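Local atomic coordinates of 462aa long hypothetical selenium-binding protein (Sulfolobus tokodaii, PDB entry 2ECE), a protein that is of unknown function but belongs to the selenium-binding protein family, whose members are beta-propellers thought to bind selenium. Residues 371-374 with 375-379; 129-132 with 133-137. One frame throughout, in Å; residues are numbered along the deposited sequence.

Contact 1 of 2, residues 371-374 with 375-379; sequences ADHP and AGHKL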
loop_
_atom_site.group_PDB
_atom_site.type_symbol
_atom_site.label_atom_id
_atom_site.label_comp_id
_atom_site.label_asym_id
_atom_site.label_seq_id
_atom_site.Cartn_x
_atom_site.Cartn_y
_atom_site.Cartn_z
ATOM N N ALA A 371 20.513 7.721 7.284
ATOM C CA ALA A 371 20.933 6.571 8.074
ATOM C C ALA A 371 21.229 5.315 7.266
ATOM O O ALA A 371 20.388 4.845 6.497
ATOM C CB ALA A 371 19.873 6.264 9.132
ATOM N N ASP A 372 22.433 4.778 7.444
ATOM C CA ASP A 372 22.821 3.557 6.756
ATOM C C ASP A 372 22.324 2.379 7.579
ATOM O O ASP A 372 21.940 2.542 8.734
ATOM C CB ASP A 372 24.341 3.467 6.599
ATOM C CG ASP A 372 24.881 4.451 5.579
ATOM O OD1 ASP A 372 24.108 4.884 4.697
ATOM O OD2 ASP A 372 26.083 4.772 5.648
ATOM N N HIS A 373 22.327 1.196 6.980
ATOM C CA HIS A 373 21.872 -0.008 7.665
ATOM C C HIS A 373 22.917 -0.429 8.699
ATOM O O HIS A 373 24.119 -0.290 8.467
ATOM C CB HIS A 373 21.657 -1.122 6.635
ATOM C CG HIS A 373 20.873 -2.290 7.149
ATOM N ND1 HIS A 373 21.455 -3.346 7.817
ATOM C CD2 HIS A 373 19.549 -2.569 7.087
ATOM C CE1 HIS A 373 20.524 -4.226 8.140
ATOM N NE2 HIS A 373 19.358 -3.778 7.709
ATOM N N PRO A 374 22.473 -0.935 9.863
ATOM C CA PRO A 374 23.406 -1.367 10.908
ATOM C C PRO A 374 24.448 -2.383 10.433
ATOM O O PRO A 374 25.529 -2.487 11.014
ATOM C CB PRO A 374 22.481 -1.930 11.996
ATOM C CG PRO A 374 21.205 -2.247 11.257
ATOM C CD PRO A 374 21.082 -1.086 10.316
ATOM N N ALA A 375 24.125 -3.127 9.379
ATOM C CA ALA A 375 25.045 -4.120 8.832
ATOM C C ALA A 375 26.101 -3.457 7.941
ATOM O O ALA A 375 27.094 -4.083 7.570
ATOM C CB ALA A 375 24.273 -5.159 8.036
ATOM N N GLY A 376 25.875 -2.192 7.596
ATOM C CA GLY A 376 26.821 -1.469 6.764
ATOM C C GLY A 376 26.295 -0.972 5.425
ATOM O O GLY A 376 26.851 -0.030 4.850
ATOM N N HIS A 377 25.224 -1.589 4.926
ATOM C CA HIS A 377 24.650 -1.213 3.634
ATOM C C HIS A 377 24.237 0.250 3.515
ATOM O O HIS A 377 23.605 0.805 4.417
ATOM C CB HIS A 377 23.427 -2.082 3.322
ATOM C CG HIS A 377 23.662 -3.549 3.504
ATOM N ND1 HIS A 377 23.166 -4.257 4.580
ATOM C CD2 HIS A 377 24.344 -4.442 2.748
ATOM C CE1 HIS A 377 23.531 -5.521 4.477
ATOM N NE2 HIS A 377 24.248 -5.661 3.376
ATOM N N LYS A 378 24.594 0.871 2.394
ATOM C CA LYS A 378 24.217 2.254 2.139
ATOM C C LYS A 378 22.760 2.205 1.689
ATOM O O LYS A 378 22.409 1.468 0.763
ATOM C CB LYS A 378 25.093 2.859 1.037
ATOM C CG LYS A 378 26.562 2.994 1.421
ATOM C CD LYS A 378 26.746 3.952 2.592
ATOM C CE LYS A 378 28.189 3.956 3.094
ATOM N NZ LYS A 378 28.380 4.936 4.203
ATOM N N LEU A 379 21.911 2.982 2.347
ATOM C CA LEU A 379 20.488 2.991 2.022
ATOM C C LEU A 379 20.027 4.256 1.310
ATOM O O LEU A 379 19.982 5.329 1.914
ATOM C CB LEU A 379 19.662 2.830 3.301
ATOM C CG LEU A 379 19.986 1.653 4.227
ATOM C CD1 LEU A 379 19.089 1.725 5.466
ATOM C CD2 LEU A 379 19.787 0.331 3.482
#
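H373 and H377 lie side by side within the loop between strands 357-363 and 386-388, H373 opening a type I beta turn that runs to G376 and H377 coming just after it. From H373 the side chain can be followed outward. Its CB rests against H377 O and H377 CB. The next atom, CG, lies anti to the backbone N (chi1 -165°), which swings the ring back over the turn and leaves CG 4.0 Å from H377 ND1. There ND1 of H373 accepts the N-H of A375 at 3.1 Å, the donor tilted 20° from the ring plane. The small methyl CB of A375 sits 3.4 Å from the same ND1 and 3.9 Å from CE1 of H373. H377 turns its ring edge toward the H373 face in an offset edge-to-face pair, centroids 5.4 Å apart. F436 stacks on H377 and meets H373 edge-to-face.

G376 N to H373 O, at 2.7 Å, closes the turn, and H373 N to H377 O pairs the two arms beside it. G376 has a positive phi that would jam a CB against the preceding carbonyl, hence glycine; P374 suits the bend with its fixed phi. K378 NZ makes a salt bridge to D372 OD2 at 2.7 Å, on its syn side but 28° out of the carboxylate plane. Because ND1 of H373 accepts the A375 N-H, it is probably unprotonated, so a neutral ring would carry its proton on NE2.

Contact 2 of 2, residues 129-132 with 133-137; sequences EEVK and KVSGY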
loop_
_atom_site.group_PDB
_atom_site.type_symbol
_atom_site.label_atom_id
_atom_site.label_comp_id
_atom_site.label_asym_id
_atom_site.label_seq_id
_atom_site.Cartn_x
_atom_site.Cartn_y
_atom_site.Cartn_z
ATOM N N GLU A 129 -5.655 -1.909 -23.133
ATOM C CA GLU A 129 -6.820 -1.463 -23.881
ATOM C C GLU A 129 -8.100 -2.203 -23.529
ATOM O O GLU A 129 -9.195 -1.653 -23.671
ATOM C CB GLU A 129 -6.505 -1.510 -25.376
ATOM C CG GLU A 129 -5.293 -0.636 -25.671
ATOM C CD GLU A 129 -5.393 0.710 -24.939
ATOM O OE1 GLU A 129 -4.371 1.405 -24.706
ATOM O OE2 GLU A 129 -6.530 1.082 -24.599
ATOM N N GLU A 130 -7.976 -3.439 -23.052
ATOM C CA GLU A 130 -9.159 -4.194 -22.654
ATOM C C GLU A 130 -9.615 -3.629 -21.315
ATOM O O GLU A 130 -10.810 -3.521 -21.047
ATOM C CB GLU A 130 -8.844 -5.684 -22.490
ATOM C CG GLU A 130 -10.054 -6.525 -22.090
ATOM C CD GLU A 130 -11.073 -6.692 -23.220
ATOM O OE1 GLU A 130 -12.114 -7.355 -22.997
ATOM O OE2 GLU A 130 -10.836 -6.167 -24.330
ATOM N N VAL A 131 -8.653 -3.281 -20.463
ATOM C CA VAL A 131 -8.993 -2.711 -19.168
ATOM C C VAL A 131 -9.706 -1.375 -19.357
ATOM O O VAL A 131 -10.756 -1.135 -18.765
ATOM C CB VAL A 131 -7.738 -2.501 -18.294
ATOM C CG1 VAL A 131 -8.062 -1.574 -17.125
ATOM C CG2 VAL A 131 -7.251 -3.854 -17.764
ATOM N N LYS A 132 -9.140 -0.515 -20.197
ATOM C CA LYS A 132 -9.731 0.797 -20.447
ATOM C C LYS A 132 -11.082 0.709 -21.148
ATOM O O LYS A 132 -12.003 1.470 -20.838
ATOM C CB LYS A 132 -8.786 1.655 -21.287
ATOM C CG LYS A 132 -7.451 1.944 -20.636
ATOM C CD LYS A 132 -6.559 2.726 -21.595
ATOM C CE LYS A 132 -5.122 2.748 -21.109
ATOM N NZ LYS A 132 -4.216 3.401 -22.091
ATOM N N LYS A 133 -11.199 -0.225 -22.089
ATOM C CA LYS A 133 -12.443 -0.399 -22.839
ATOM C C LYS A 133 -13.618 -0.816 -21.955
ATOM O O LYS A 133 -14.707 -0.246 -22.043
ATOM C CB LYS A 133 -12.249 -1.439 -23.945
ATOM C CG LYS A 133 -13.530 -1.789 -24.692
ATOM C CD LYS A 133 -13.285 -2.799 -25.810
ATOM C CE LYS A 133 -13.691 -4.203 -25.400
ATOM N NZ LYS A 133 -13.717 -5.133 -26.568
ATOM N N VAL A 134 -13.386 -1.803 -21.099
ATOM C CA VAL A 134 -14.423 -2.324 -20.216
ATOM C C VAL A 134 -14.759 -1.459 -19.002
ATOM O O VAL A 134 -15.929 -1.265 -18.686
ATOM C CB VAL A 134 -14.044 -3.732 -19.701
ATOM C CG1 VAL A 134 -15.150 -4.287 -18.816
ATOM C CG2 VAL A 134 -13.784 -4.661 -20.876
ATOM N N SER A 135 -13.738 -0.944 -18.320
ATOM C CA SER A 135 -13.957 -0.145 -17.115
ATOM C C SER A 135 -13.934 1.367 -17.314
ATOM O O SER A 135 -14.524 2.099 -16.521
ATOM C CB SER A 135 -12.907 -0.497 -16.060
ATOM O OG SER A 135 -11.647 0.039 -16.423
ATOM N N GLY A 136 -13.240 1.835 -18.348
ATOM C CA GLY A 136 -13.146 3.267 -18.585
ATOM C C GLY A 136 -12.139 3.928 -17.650
ATOM O O GLY A 136 -12.103 5.154 -17.531
ATOM N N TYR A 137 -11.325 3.110 -16.982
ATOM C CA TYR A 137 -10.304 3.597 -16.053
ATOM C C TYR A 137 -8.888 3.252 -16.511
ATOM O O TYR A 137 -8.679 2.300 -17.274
ATOM C CB TYR A 137 -10.499 2.985 -14.657
ATOM C CG TYR A 137 -11.728 3.429 -13.901
ATOM C CD1 TYR A 137 -12.083 4.776 -13.830
ATOM C CD2 TYR A 137 -12.502 2.506 -13.190
ATOM C CE1 TYR A 137 -13.175 5.195 -13.066
ATOM C CE2 TYR A 137 -13.595 2.915 -12.425
ATOM C CZ TYR A 137 -13.922 4.261 -12.368
ATOM O OH TYR A 137 -14.978 4.677 -11.595
#
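S135 and V131 meet at the C-terminal end of the helix 128-135, where an ST turn carries the chain out of the helix. S135 OG stands between its backbone N and carbonyl carbon (chi1 73°), which aims it back at V131 O, to which it donates at 2.8 Å. The backbone N of S135 reaches the same oxygen at 3.0 Å from the opposite face of the carbonyl plane, so two donors grip one acceptor. The hydroxyl oxygen of S135 in turn accepts Y137 N at 3.1 Å, which defines the ST turn. A serine suits this place because a short hydroxyl can give and take hydrogen bonds close to the main chain. G136 follows with positive phi, a conformation glycine adopts easily, and its N closes the helix on K132 O.

On the other flank, E130 crosses K133 and V134 at a slant. Its CG runs anti to the backbone N (chi1 -179°) and the chain then bends at chi2, which sends E130 OE1 toward the V134 methyl CG2, at 3.8 Å. E130 OE2 turns toward K133, with CE at 3.6 Å and the ammonium NZ only in a long salt bridge at 3.8 Å. Long, charged side chains suit these more exposed positions. K132 NZ makes a weak salt bridge to E129 OE1. Apolar V131 suits its buried place, presenting CG1 toward the S135 hydroxyl and the Y137 carbonyl. S135 O lies over one face of the Y137 ring, 3.9 Å above its plane and offset toward the rim. Y137 OH bonds to E181 and R184, and K179 makes a cation-pi contact with the ring. Y137 O, buried without a polar partner, has K132 CG 3.6 Å away.

Overall arrangement
The two contacts, a beta turn in a loop (contact 1) and the end of a short helix (contact 2), lie on opposite sides of the chain's centre. Contact 2 comes first along the sequence: helix 128-135 follows strand 121-126, the last of one four-stranded antiparallel sheet, and leads to strand 140-145 of the next. Contact 1 follows much later, in the loop from strand 357-363 to strand 386-388. The centres of contacts 1 and 2 are about 43 Å apart, and the nearest atoms of contacts 1 and 2 about 34 Å apart. The chain has seven antiparallel sheets, which fits a seven-bladed propeller, and each contact sits in a separate link from the last strand of one blade to the first of the next.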